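Local coordinates for conserved exported protein (Bacteroides fragilis, PDB 3CLW) that is of unknown function but probably hydrolyses O-glycosidic bonds in carbohydrates, at residues Phe22-Ala27 / Thr66-Asn71; Val70-Gly75 / Phe125-Asn130; Tyr180-Asn185 / Ile229-Asp234; Lys307-Glu312 / Ala353-Thr358. All blocks are in the same frame, centred on the assembly; numbering follows the deposited sequence.

Contact 1. Residues Phe22-Ala27 / Thr66-Asn71; sequences FSASDA and TNWRVN
The indole of W68 lies against the backbone where strand 22-25 ends: over one face pass the S25 carbonyl carbon and the backbone N of D26, which stands 3.7 Å above the ring plane. In the ring plane, at the NE1 edge, sits a water that accepts from W68 NE1 and donates to D26 OD2. With CG anti to the backbone N (chi1 -177°), the indole reaches back to the partner strand, and D26 CB packs on W68 CZ2 at 3.4 Å. The backbones are joined by R69 N to A24 O and by D26 N to R69 O, both 2.9 Å, while F22 O takes both T66 N and N67 N. Past the strand end, D26 OD1 accepts from N71 N at 2.9 Å, met on the syn side and 33° out of the carboxylate plane, and OD2 binds Q110. A second water links S25 OG to R69 NE, while R69 NH1 bonds Q355 OE1. The strands run nearly parallel (24°) with a single bridge, S25 to R69, consistent with neighbours in the TIM barrel of glycosyl hydrolase family 30. Strand 353-356 flanks 22-25, strand 125-128 flanks 68-71, and helix 108-119 packs on W68 and V70.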
loop_
_atom_site.group_PDB
_atom_site.type_symbol
_atom_site.label_atom_id
_atom_site.label_comp_id
_atom_site.label_asym_id
_atom_site.label_seq_id
_atom_site.Cartn_x
_atom_site.Cartn_y
_atom_site.Cartn_z
ATOM N N PHE A 22 6.902 -0.895 3.120
ATOM C CA PHE A 22 5.801 -1.709 2.659
ATOM C C PHE A 22 4.729 -1.481 3.708
ATOM O O PHE A 22 5.019 -1.332 4.897
ATOM C CB PHE A 22 6.226 -3.180 2.581
ATOM C CG PHE A 22 7.206 -3.463 1.445
ATOM C CD1 PHE A 22 6.739 -3.907 0.200
ATOM C CD2 PHE A 22 8.566 -3.240 1.618
ATOM C CE1 PHE A 22 7.625 -4.131 -0.846
ATOM C CE2 PHE A 22 9.453 -3.454 0.587
ATOM C CZ PHE A 22 8.988 -3.898 -0.653
ATOM N N SER A 23 3.488 -1.436 3.265
ATOM C CA SER A 23 2.453 -0.936 4.097
ATOM C C SER A 23 1.156 -1.705 3.901
ATOM O O SER A 23 1.060 -2.543 3.019
ATOM C CB SER A 23 2.252 0.539 3.799
ATOM O OG SER A 23 1.436 1.136 4.793
ATOM N N ALA A 24 0.181 -1.428 4.763
ATOM C CA ALA A 24 -1.195 -1.855 4.554
ATOM C C ALA A 24 -2.087 -0.881 5.301
ATOM O O ALA A 24 -1.599 0.023 5.967
ATOM C CB ALA A 24 -1.421 -3.300 5.045
ATOM N N SER A 25 -3.390 -1.099 5.226
ATOM C CA SER A 25 -4.358 -0.131 5.689
ATOM C C SER A 25 -5.199 -0.690 6.853
ATOM O O SER A 25 -5.526 -1.878 6.884
ATOM C CB SER A 25 -5.225 0.242 4.472
ATOM O OG SER A 25 -6.152 1.233 4.792
ATOM N N ASP A 26 -5.533 0.177 7.803
ATOM C CA ASP A 26 -6.406 -0.160 8.933
ATOM C C ASP A 26 -7.924 -0.058 8.649
ATOM O O ASP A 26 -8.748 -0.168 9.559
ATOM C CB ASP A 26 -6.035 0.729 10.118
ATOM C CG ASP A 26 -6.671 2.113 10.063
ATOM O OD1 ASP A 26 -7.248 2.505 9.026
ATOM O OD2 ASP A 26 -6.607 2.805 11.106
ATOM N N ALA A 27 -8.287 0.191 7.397
ATOM C CA ALA A 27 -9.639 0.716 7.097
ATOM C C ALA A 27 -10.744 -0.279 7.482
ATOM O O ALA A 27 -10.585 -1.512 7.289
ATOM C CB ALA A 27 -9.745 1.078 5.656
ATOM N N THR A 66 6.460 -1.692 7.372
ATOM C CA THR A 66 7.270 -0.595 7.828
ATOM C C THR A 66 6.612 0.763 7.643
ATOM O O THR A 66 7.253 1.794 7.857
ATOM C CB THR A 66 8.678 -0.642 7.159
ATOM O OG1 THR A 66 8.528 -0.942 5.780
ATOM C CG2 THR A 66 9.537 -1.720 7.805
ATOM N N ASN A 67 5.354 0.759 7.217
ATOM C CA ASN A 67 4.452 1.907 7.305
ATOM C C ASN A 67 3.088 1.310 7.652
ATOM O O ASN A 67 2.881 0.091 7.465
ATOM C CB ASN A 67 4.398 2.685 5.980
ATOM C CG ASN A 67 3.386 3.853 6.004
ATOM O OD1 ASN A 67 3.582 4.868 6.679
ATOM N ND2 ASN A 67 2.320 3.712 5.253
ATOM N N TRP A 68 2.185 2.129 8.188
ATOM C CA TRP A 68 0.793 1.693 8.482
ATOM C C TRP A 68 -0.141 2.826 8.091
ATOM O O TRP A 68 0.094 3.978 8.483
ATOM C CB TRP A 68 0.619 1.356 9.969
ATOM C CG TRP A 68 -0.764 0.822 10.416
ATOM C CD1 TRP A 68 -1.593 1.367 11.378
ATOM C CD2 TRP A 68 -1.411 -0.372 9.966
ATOM N NE1 TRP A 68 -2.707 0.587 11.554
ATOM C CE2 TRP A 68 -2.625 -0.495 10.701
ATOM C CE3 TRP A 68 -1.092 -1.350 9.004
ATOM C CZ2 TRP A 68 -3.539 -1.549 10.478
ATOM C CZ3 TRP A 68 -1.998 -2.413 8.789
ATOM C CH2 TRP A 68 -3.210 -2.496 9.528
ATOM N N ARG A 69 -1.154 2.520 7.279
ATOM C CA ARG A 69 -2.055 3.573 6.822
ATOM C C ARG A 69 -3.315 3.632 7.714
ATOM O O ARG A 69 -4.069 2.656 7.806
ATOM C CB ARG A 69 -2.430 3.402 5.350
ATOM C CG ARG A 69 -1.254 3.456 4.355
ATOM C CD ARG A 69 -1.689 3.087 2.921
ATOM N NE ARG A 69 -2.800 3.924 2.452
ATOM C CZ ARG A 69 -2.670 5.028 1.706
ATOM N NH1 ARG A 69 -1.474 5.458 1.281
ATOM N NH2 ARG A 69 -3.760 5.697 1.367
ATOM N N VAL A 70 -3.516 4.780 8.363
ATOM C CA VAL A 70 -4.636 5.006 9.268
ATOM C C VAL A 70 -5.749 5.860 8.605
ATOM O O VAL A 70 -5.502 6.985 8.144
ATOM C CB VAL A 70 -4.126 5.647 10.590
ATOM C CG1 VAL A 70 -5.292 6.014 11.541
ATOM C CG2 VAL A 70 -3.151 4.708 11.254
ATOM N N ASN A 71 -6.956 5.305 8.556
ATOM C CA ASN A 71 -8.127 5.998 8.028
ATOM C C ASN A 71 -8.705 6.956 9.067
ATOM O O ASN A 71 -9.399 6.545 10.008
ATOM C CB ASN A 71 -9.216 4.981 7.600
ATOM C CG ASN A 71 -10.405 5.643 6.872
ATOM O OD1 ASN A 71 -11.510 5.129 6.896
ATOM N ND2 ASN A 71 -10.179 6.778 6.251
HETATM O O HOH W 1 -5.512 2.695 2.321
HETATM O O HOH W 2 -4.922 1.639 13.110
#

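Contact 2. Residues Val70-Gly75 / Phe125-Asn130; sequences VNIGAG and FLFFTN
F128 has its CG between its own backbone N and carbonyl carbon (chi1 76°), a torsion that folds the ring back over N71, while I72 turns CG1 and CD1 onto the F127 ring. These side chains extend a parallel pairing of neighbouring TIM-barrel strands, 68-71 and 125-128, in which V70 stands opposite F127 and N71 opposite F128. V70 N gives an almost straight bond to L126 O at 2.7 Å, and V70 O receives F128 N. The two faces of the pair differ in character. On the face of V70 and F127 the packing is apolar: I72 CD1 lies over the F127 ring, 3.7 Å from its centroid, V70 CB touches F127 CD2 at 3.8 Å, and M114 of helix 108-119 packs on both V70 and F127. On the other face N71 CA sits above the F128 ring, and the N71 amide runs nearly flat along that ring, their planes 17° apart. R69 makes a cation-pi contact with F128. Two waters join the N71 amide to N130, one from OD1 to N130 ND2, the other from ND2 to the backbone N of N130 and donating to I72 O. This supplies the polar atoms of a buried amide with partners. F128 O holds two donors: I72 N at 2.8 Å, and N71 ND2 at 3.2 Å, which comes from 39° above the carbonyl plane.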
loop_
_atom_site.group_PDB
_atom_site.type_symbol
_atom_site.label_atom_id
_atom_site.label_comp_id
_atom_site.label_asym_id
_atom_site.label_seq_id
_atom_site.Cartn_x
_atom_site.Cartn_y
_atom_site.Cartn_z
ATOM N N VAL A 70 -3.516 4.780 8.363
ATOM C CA VAL A 70 -4.636 5.006 9.268
ATOM C C VAL A 70 -5.749 5.860 8.605
ATOM O O VAL A 70 -5.502 6.985 8.144
ATOM C CB VAL A 70 -4.126 5.647 10.590
ATOM C CG1 VAL A 70 -5.292 6.014 11.541
ATOM C CG2 VAL A 70 -3.151 4.708 11.254
ATOM N N ASN A 71 -6.956 5.305 8.556
ATOM C CA ASN A 71 -8.127 5.998 8.028
ATOM C C ASN A 71 -8.705 6.956 9.067
ATOM O O ASN A 71 -9.399 6.545 10.008
ATOM C CB ASN A 71 -9.216 4.981 7.600
ATOM C CG ASN A 71 -10.405 5.643 6.872
ATOM O OD1 ASN A 71 -11.510 5.129 6.896
ATOM N ND2 ASN A 71 -10.179 6.778 6.251
ATOM N N ILE A 72 -8.414 8.240 8.879
ATOM C CA ILE A 72 -8.996 9.281 9.688
ATOM C C ILE A 72 -10.455 9.409 9.253
ATOM O O ILE A 72 -10.758 9.681 8.080
ATOM C CB ILE A 72 -8.211 10.603 9.536
ATOM C CG1 ILE A 72 -6.751 10.415 10.017
ATOM C CG2 ILE A 72 -8.893 11.722 10.282
ATOM C CD1 ILE A 72 -6.590 9.945 11.472
ATOM N N GLY A 73 -11.353 9.159 10.200
ATOM C CA GLY A 73 -12.780 9.154 9.930
ATOM C C GLY A 73 -13.417 10.506 9.621
ATOM O O GLY A 73 -12.942 11.556 10.043
ATOM N N ALA A 74 -14.544 10.446 8.932
ATOM C CA ALA A 74 -15.224 11.611 8.387
ATOM C C ALA A 74 -16.585 11.698 9.057
ATOM O O ALA A 74 -17.368 12.607 8.772
ATOM C CB ALA A 74 -15.362 11.466 6.861
ATOM N N GLY A 75 -16.869 10.733 9.944
ATOM C CA GLY A 75 -18.049 10.775 10.791
ATOM C C GLY A 75 -19.326 10.236 10.175
ATOM O O GLY A 75 -20.424 10.620 10.566
ATOM N N PHE A 125 3.685 6.308 10.401
ATOM C CA PHE A 125 2.279 6.311 10.050
ATOM C C PHE A 125 1.909 7.306 8.933
ATOM O O PHE A 125 2.492 8.387 8.809
ATOM C CB PHE A 125 1.421 6.566 11.298
ATOM C CG PHE A 125 1.609 5.548 12.393
ATOM C CD1 PHE A 125 2.560 5.762 13.412
ATOM C CD2 PHE A 125 0.834 4.383 12.423
ATOM C CE1 PHE A 125 2.739 4.841 14.438
ATOM C CE2 PHE A 125 1.021 3.424 13.463
ATOM C CZ PHE A 125 1.983 3.652 14.460
ATOM N N LEU A 126 0.922 6.902 8.129
ATOM C CA LEU A 126 0.278 7.775 7.140
ATOM C C LEU A 126 -1.176 7.873 7.547
ATOM O O LEU A 126 -1.813 6.834 7.843
ATOM C CB LEU A 126 0.423 7.227 5.712
ATOM C CG LEU A 126 -0.195 8.005 4.525
ATOM C CD1 LEU A 126 0.539 7.709 3.198
ATOM C CD2 LEU A 126 -1.678 7.753 4.357
ATOM N N PHE A 127 -1.687 9.104 7.603
ATOM C CA PHE A 127 -3.110 9.397 7.854
ATOM C C PHE A 127 -3.814 9.701 6.540
ATOM O O PHE A 127 -3.361 10.577 5.779
ATOM C CB PHE A 127 -3.223 10.630 8.752
ATOM C CG PHE A 127 -3.053 10.338 10.212
ATOM C CD1 PHE A 127 -3.406 11.288 11.156
ATOM C CD2 PHE A 127 -2.558 9.090 10.648
ATOM C CE1 PHE A 127 -3.263 10.999 12.512
ATOM C CE2 PHE A 127 -2.438 8.792 12.011
ATOM C CZ PHE A 127 -2.796 9.744 12.940
ATOM N N PHE A 128 -4.904 8.995 6.265
ATOM C CA PHE A 128 -5.641 9.193 5.015
ATOM C C PHE A 128 -7.135 9.357 5.271
ATOM O O PHE A 128 -7.662 8.785 6.224
ATOM C CB PHE A 128 -5.353 8.104 3.938
ATOM C CG PHE A 128 -6.041 6.772 4.179
ATOM C CD1 PHE A 128 -5.491 5.823 5.034
ATOM C CD2 PHE A 128 -7.242 6.473 3.543
ATOM C CE1 PHE A 128 -6.130 4.561 5.246
ATOM C CE2 PHE A 128 -7.894 5.255 3.778
ATOM C CZ PHE A 128 -7.321 4.290 4.628
ATOM N N THR A 129 -7.781 10.160 4.418
ATOM C CA THR A 129 -9.211 10.383 4.434
ATOM C C THR A 129 -9.844 9.995 3.096
ATOM O O THR A 129 -9.239 10.163 2.000
ATOM C CB THR A 129 -9.588 11.859 4.705
ATOM O OG1 THR A 129 -8.705 12.732 3.962
ATOM C CG2 THR A 129 -9.518 12.177 6.169
ATOM N N ASN A 130 -11.067 9.471 3.240
ATOM C CA ASN A 130 -11.978 9.120 2.187
ATOM C C ASN A 130 -13.057 10.180 1.993
ATOM O O ASN A 130 -13.747 10.208 0.975
ATOM C CB ASN A 130 -12.651 7.804 2.520
ATOM C CG ASN A 130 -11.767 6.648 2.248
ATOM O OD1 ASN A 130 -10.910 6.702 1.344
ATOM N ND2 ASN A 130 -11.934 5.585 3.028
HETATM O O HOH W 3 -13.514 5.678 5.175
HETATM O O HOH W 4 -12.247 8.971 5.900
#

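Contact 3. Residues Tyr180-Asn185 / Ile229-Asp234; sequences YISPNN and IPEVGD
S182 and E231 meet through a single short hydrogen bond, S182 OG donating to E231 OE1 at 2.6 Å, where OE1 is met on its anti lone pair, the side away from OE2. S182 points its hydroxyl across because OG is anti to the backbone N, and E231 bends at its second torsion (chi2 -92°) to bring the carboxylate alongside.

Nonpolar and backbone contacts fill in round this bond. N184 O rests on the aliphatic part of E231, 3.3 Å from CG, and P183 CD touches I229 CG2 at 4.1 Å. N185 and E231 cross at about a right angle, with amide and carboxylate planes 66° apart. The chain geometry of segment 229-234 is unusual: the peptide before P230 is cis, and E231 follows with a positive phi. Strands 178-182 and 226-232 are neighbours in the TIM barrel, lying side by side here without a backbone bond between these segments; helix 204-221 packs on P183, N184 and I229.

Both carboxylate oxygens of E231 have further partners. R69 forms a salt bridge to OE1, and S311 OG and H277 NE2 bond OE2. Four groups therefore grip one buried carboxylate and fix its rotation, and residues from several parts of the barrel converge on it near the C-terminal ends of the strands, where TIM barrels place their active sites.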
loop_
_atom_site.group_PDB
_atom_site.type_symbol
_atom_site.label_atom_id
_atom_site.label_comp_id
_atom_site.label_asym_id
_atom_site.label_seq_id
_atom_site.Cartn_x
_atom_site.Cartn_y
_atom_site.Cartn_z
ATOM N N TYR A 180 3.042 11.372 7.064
ATOM C CA TYR A 180 2.363 11.664 5.791
ATOM C C TYR A 180 0.870 11.869 5.996
ATOM O O TYR A 180 0.273 11.269 6.906
ATOM C CB TYR A 180 2.545 10.516 4.810
ATOM C CG TYR A 180 3.959 9.938 4.720
ATOM C CD1 TYR A 180 4.346 8.824 5.498
ATOM C CD2 TYR A 180 4.895 10.488 3.840
ATOM C CE1 TYR A 180 5.629 8.289 5.404
ATOM C CE2 TYR A 180 6.179 9.983 3.744
ATOM C CZ TYR A 180 6.543 8.876 4.519
ATOM O OH TYR A 180 7.818 8.379 4.380
ATOM N N ILE A 181 0.284 12.740 5.182
ATOM C CA ILE A 181 -1.160 12.975 5.148
ATOM C C ILE A 181 -1.617 12.879 3.724
ATOM O O ILE A 181 -1.114 13.603 2.866
ATOM C CB ILE A 181 -1.578 14.365 5.658
ATOM C CG1 ILE A 181 -1.378 14.491 7.170
ATOM C CG2 ILE A 181 -3.072 14.644 5.338
ATOM C CD1 ILE A 181 -1.279 15.912 7.662
ATOM N N SER A 182 -2.589 12.015 3.491
ATOM C CA SER A 182 -3.164 11.799 2.178
ATOM C C SER A 182 -4.637 12.252 2.168
ATOM O O SER A 182 -5.519 11.542 2.639
ATOM C CB SER A 182 -2.967 10.340 1.786
ATOM O OG SER A 182 -3.467 10.100 0.504
ATOM N N PRO A 183 -4.899 13.484 1.673
ATOM C CA PRO A 183 -6.235 14.087 1.848
ATOM C C PRO A 183 -7.317 13.516 0.924
ATOM O O PRO A 183 -8.514 13.575 1.256
ATOM C CB PRO A 183 -5.985 15.583 1.556
ATOM C CG PRO A 183 -4.874 15.561 0.523
ATOM C CD PRO A 183 -3.980 14.386 0.939
ATOM N N ASN A 184 -6.917 12.929 -0.193
ATOM C CA ASN A 184 -7.911 12.496 -1.189
ATOM C C ASN A 184 -7.641 11.094 -1.697
ATOM O O ASN A 184 -6.481 10.744 -1.986
ATOM C CB ASN A 184 -7.920 13.456 -2.383
ATOM C CG ASN A 184 -8.329 14.880 -1.996
ATOM O OD1 ASN A 184 -7.529 15.646 -1.424
ATOM N ND2 ASN A 184 -9.587 15.245 -2.316
ATOM N N ASN A 185 -8.704 10.298 -1.791
ATOM C CA ASN A 185 -8.609 8.941 -2.291
ATOM C C ASN A 185 -9.340 8.765 -3.605
ATOM O O ASN A 185 -10.488 9.202 -3.757
ATOM C CB ASN A 185 -9.226 7.961 -1.304
ATOM C CG ASN A 185 -9.125 6.517 -1.780
ATOM O OD1 ASN A 185 -8.023 6.036 -2.036
ATOM N ND2 ASN A 185 -10.269 5.812 -1.864
ATOM N N ILE A 229 -0.245 12.845 -2.625
ATOM C CA ILE A 229 -1.348 12.806 -3.586
ATOM C C ILE A 229 -0.873 11.994 -4.782
ATOM O O ILE A 229 0.304 11.744 -4.902
ATOM C CB ILE A 229 -1.778 14.274 -4.006
ATOM C CG1 ILE A 229 -0.596 15.020 -4.633
ATOM C CG2 ILE A 229 -2.305 15.045 -2.786
ATOM C CD1 ILE A 229 -0.974 16.100 -5.608
ATOM N N PRO A 230 -1.762 11.652 -5.731
ATOM C CA PRO A 230 -3.224 11.814 -5.731
ATOM C C PRO A 230 -4.047 10.588 -5.370
ATOM O O PRO A 230 -5.276 10.698 -5.284
ATOM C CB PRO A 230 -3.509 12.216 -7.175
ATOM C CG PRO A 230 -2.461 11.440 -7.954
ATOM C CD PRO A 230 -1.258 11.260 -7.066
ATOM N N GLU A 231 -3.412 9.429 -5.187
ATOM C CA GLU A 231 -4.157 8.193 -4.846
ATOM C C GLU A 231 -5.212 7.854 -5.901
ATOM O O GLU A 231 -6.332 7.394 -5.569
ATOM C CB GLU A 231 -4.836 8.290 -3.466
ATOM C CG GLU A 231 -3.920 8.715 -2.341
ATOM C CD GLU A 231 -3.265 7.541 -1.607
ATOM O OE1 GLU A 231 -2.731 7.782 -0.492
ATOM O OE2 GLU A 231 -3.283 6.392 -2.129
ATOM N N VAL A 232 -4.862 8.073 -7.168
ATOM C CA VAL A 232 -5.772 7.685 -8.263
ATOM C C VAL A 232 -6.059 6.164 -8.297
ATOM O O VAL A 232 -5.160 5.343 -8.100
ATOM C CB VAL A 232 -5.322 8.224 -9.684
ATOM C CG1 VAL A 232 -5.646 9.760 -9.828
ATOM C CG2 VAL A 232 -3.877 7.924 -9.989
ATOM N N GLY A 233 -7.309 5.809 -8.556
ATOM C CA GLY A 233 -7.713 4.404 -8.524
ATOM C C GLY A 233 -7.107 3.507 -9.581
ATOM O O GLY A 233 -7.057 2.288 -9.423
ATOM N N ASP A 234 -6.642 4.119 -10.662
ATOM C CA ASP A 234 -6.108 3.409 -11.824
ATOM C C ASP A 234 -4.904 4.222 -12.292
ATOM O O ASP A 234 -4.989 5.464 -12.404
ATOM C CB ASP A 234 -7.196 3.301 -12.919
ATOM C CG ASP A 234 -6.812 2.347 -14.070
ATOM O OD1 ASP A 234 -5.643 2.351 -14.511
ATOM O OD2 ASP A 234 -7.696 1.611 -14.559
#

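Contact 4. Residues Lys307-Glu312 / Ala353-Thr358; sequences KFWASE and AWQWWT
A310 N donates to A353 O at 3.1 Å, a link between two parallel strands, 307-310 and 353-356, of the TIM barrel; Q355 N answers with a weak, bent bond to A310 O at 2.9 Å. Beyond these bonds, a water donates to both S311 O and W356 O. The Q355 side chain lies across A310 O and S311, its OE1 3.4 Å from S311 CB, and its amide is gripped at both ends: OE1 accepts from R69 NH1, and NE2 donates to N21 OD1. Q355 NE2 also approaches the six-membered ring of W309 obliquely, the amide and ring planes 57° apart.

Packing surrounds these bonds. A310 CB touches W354 CD1 at 3.6 Å, on the side covered by helix 328-347. The opposite side carries W309, whose NE1 is bonded to D20. A353 CB stands almost exactly on the normal of its five-membered ring, 3.3 Å from the centroid, a close CH-pi contact.

Further along, E312 and W357 run side by side, carboxylate and indole planes 26° apart. OE2 of E312, which also bonds Y279 OH, lies 3.6 Å above one face of the W357 ring, and T358 CG2 covers the opposite face.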
loop_
_atom_site.group_PDB
_atom_site.type_symbol
_atom_site.label_atom_id
_atom_site.label_comp_id
_atom_site.label_asym_id
_atom_site.label_seq_id
_atom_site.Cartn_x
_atom_site.Cartn_y
_atom_site.Cartn_z
ATOM N N LYS A 307 9.645 10.594 -6.413
ATOM C CA LYS A 307 9.358 9.181 -6.147
ATOM C C LYS A 307 7.985 8.713 -6.685
ATOM O O LYS A 307 7.085 9.510 -6.975
ATOM C CB LYS A 307 9.467 8.901 -4.649
ATOM C CG LYS A 307 10.889 8.897 -4.095
ATOM C CD LYS A 307 10.860 8.790 -2.611
ATOM C CE LYS A 307 12.254 8.570 -2.071
ATOM N NZ LYS A 307 12.253 8.387 -0.587
ATOM N N PHE A 308 7.853 7.396 -6.806
ATOM C CA PHE A 308 6.553 6.779 -6.980
ATOM C C PHE A 308 6.209 5.834 -5.797
ATOM O O PHE A 308 7.086 5.152 -5.290
ATOM C CB PHE A 308 6.487 6.017 -8.321
ATOM C CG PHE A 308 5.148 5.380 -8.562
ATOM C CD1 PHE A 308 4.050 6.166 -8.866
ATOM C CD2 PHE A 308 4.991 4.014 -8.422
ATOM C CE1 PHE A 308 2.806 5.590 -9.065
ATOM C CE2 PHE A 308 3.765 3.424 -8.598
ATOM C CZ PHE A 308 2.662 4.203 -8.922
ATOM N N TRP A 309 4.942 5.830 -5.375
ATOM C CA TRP A 309 4.405 4.878 -4.382
ATOM C C TRP A 309 3.180 4.186 -4.973
ATOM O O TRP A 309 2.228 4.843 -5.464
ATOM C CB TRP A 309 3.973 5.583 -3.091
ATOM C CG TRP A 309 5.049 5.853 -2.057
ATOM C CD1 TRP A 309 6.418 5.889 -2.262
ATOM C CD2 TRP A 309 4.846 6.166 -0.664
ATOM N NE1 TRP A 309 7.059 6.182 -1.082
ATOM C CE2 TRP A 309 6.123 6.358 -0.088
ATOM C CE3 TRP A 309 3.697 6.284 0.163
ATOM C CZ2 TRP A 309 6.294 6.677 1.253
ATOM C CZ3 TRP A 309 3.878 6.618 1.509
ATOM C CH2 TRP A 309 5.166 6.797 2.037
ATOM N N ALA A 310 3.204 2.856 -4.962
ATOM C CA ALA A 310 1.991 2.083 -5.235
ATOM C C ALA A 310 1.263 2.027 -3.874
ATOM O O ALA A 310 1.775 1.473 -2.890
ATOM C CB ALA A 310 2.340 0.694 -5.818
ATOM N N SER A 311 0.123 2.695 -3.772
ATOM C CA SER A 311 -0.390 3.021 -2.439
ATOM C C SER A 311 -1.691 2.323 -2.042
ATOM O O SER A 311 -2.232 2.584 -0.965
ATOM C CB SER A 311 -0.552 4.531 -2.289
ATOM O OG SER A 311 -1.417 5.015 -3.324
ATOM N N GLU A 312 -2.202 1.453 -2.908
ATOM C CA GLU A 312 -3.367 0.624 -2.571
ATOM C C GLU A 312 -3.552 -0.468 -3.579
ATOM O O GLU A 312 -3.508 -0.228 -4.764
ATOM C CB GLU A 312 -4.657 1.441 -2.479
ATOM C CG GLU A 312 -5.780 0.710 -1.722
ATOM C CD GLU A 312 -7.136 1.352 -1.882
ATOM O OE1 GLU A 312 -7.333 2.521 -1.494
ATOM O OE2 GLU A 312 -8.034 0.665 -2.391
ATOM N N ALA A 353 7.652 2.512 -2.462
ATOM C CA ALA A 353 6.780 1.867 -1.470
ATOM C C ALA A 353 5.762 1.041 -2.215
ATOM O O ALA A 353 5.402 1.400 -3.344
ATOM C CB ALA A 353 6.074 2.871 -0.598
ATOM N N TRP A 354 5.308 -0.052 -1.586
ATOM C CA TRP A 354 4.181 -0.865 -2.076
ATOM C C TRP A 354 3.213 -1.080 -0.911
ATOM O O TRP A 354 3.630 -1.526 0.159
ATOM C CB TRP A 354 4.660 -2.208 -2.663
ATOM C CG TRP A 354 3.604 -2.816 -3.508
ATOM C CD1 TRP A 354 3.425 -2.639 -4.858
ATOM C CD2 TRP A 354 2.516 -3.650 -3.062
ATOM N NE1 TRP A 354 2.312 -3.327 -5.276
ATOM C CE2 TRP A 354 1.725 -3.940 -4.193
ATOM C CE3 TRP A 354 2.127 -4.164 -1.808
ATOM C CZ2 TRP A 354 0.574 -4.749 -4.121
ATOM C CZ3 TRP A 354 0.982 -4.947 -1.731
ATOM C CH2 TRP A 354 0.226 -5.242 -2.892
ATOM N N GLN A 355 1.937 -0.741 -1.101
ATOM C CA GLN A 355 0.987 -0.715 0.020
ATOM C C GLN A 355 -0.305 -1.475 -0.284
ATOM O O GLN A 355 -0.953 -1.247 -1.316
ATOM C CB GLN A 355 0.682 0.730 0.434
ATOM C CG GLN A 355 1.932 1.654 0.400
ATOM C CD GLN A 355 1.705 2.985 1.051
ATOM O OE1 GLN A 355 0.758 3.688 0.698
ATOM N NE2 GLN A 355 2.563 3.353 2.005
ATOM N N TRP A 356 -0.637 -2.410 0.594
ATOM C CA TRP A 356 -1.932 -3.096 0.557
ATOM C C TRP A 356 -3.073 -2.144 0.877
ATOM O O TRP A 356 -2.863 -1.123 1.522
ATOM C CB TRP A 356 -1.968 -4.236 1.618
ATOM C CG TRP A 356 -1.300 -5.450 1.180
ATOM C CD1 TRP A 356 -0.045 -5.884 1.537
ATOM C CD2 TRP A 356 -1.827 -6.433 0.289
ATOM N NE1 TRP A 356 0.226 -7.087 0.927
ATOM C CE2 TRP A 356 -0.846 -7.444 0.152
ATOM C CE3 TRP A 356 -3.039 -6.559 -0.418
ATOM C CZ2 TRP A 356 -1.033 -8.557 -0.669
ATOM C CZ3 TRP A 356 -3.225 -7.665 -1.234
ATOM C CH2 TRP A 356 -2.240 -8.657 -1.342
ATOM N N TRP A 357 -4.273 -2.509 0.441
ATOM C CA TRP A 357 -5.501 -1.995 1.017
ATOM C C TRP A 357 -5.650 -2.654 2.426
ATOM O O TRP A 357 -4.642 -2.873 3.141
ATOM C CB TRP A 357 -6.668 -2.269 0.023
ATOM C CG TRP A 357 -8.075 -1.935 0.447
ATOM C CD1 TRP A 357 -9.159 -2.756 0.333
ATOM C CD2 TRP A 357 -8.560 -0.725 1.069
ATOM N NE1 TRP A 357 -10.280 -2.144 0.827
ATOM C CE2 TRP A 357 -9.943 -0.902 1.297
ATOM C CE3 TRP A 357 -7.956 0.472 1.482
ATOM C CZ2 TRP A 357 -10.745 0.078 1.899
ATOM C CZ3 TRP A 357 -8.750 1.449 2.077
ATOM C CH2 TRP A 357 -10.135 1.242 2.283
ATOM N N THR A 358 -6.859 -2.946 2.864
ATOM C CA THR A 358 -7.046 -3.494 4.220
ATOM C C THR A 358 -6.144 -4.734 4.490
ATOM O O THR A 358 -6.116 -5.666 3.693
ATOM C CB THR A 358 -8.490 -3.882 4.448
ATOM O OG1 THR A 358 -8.850 -4.862 3.468
ATOM C CG2 THR A 358 -9.451 -2.655 4.318
HETATM O O HOH W 5 -3.894 1.425 0.796
#

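In the fold
All four contacts are buried and join neighbouring strands of one TIM barrel, so they illustrate how contacts between adjacent barrel strands vary with position. Contacts 1 and 2 share strand 68-71, and contact 4 adjoins contact 1 through strand 22-25. Contacts 1, 2 and 4 rest on backbone pairing: contact 1 adds an indole and a carboxylate, contact 2 phenyl rings and a water-bridged amide, contact 4 indoles and a carboxylate. Contact 3 buries the least surface, and a single hydroxyl-to-carboxylate bond joins its segments. Polar side chains connect them: R69 of contact 1 reaches both E231 of contact 3 and Q355 of contact 4, and S311 of contact 4 also meets E231.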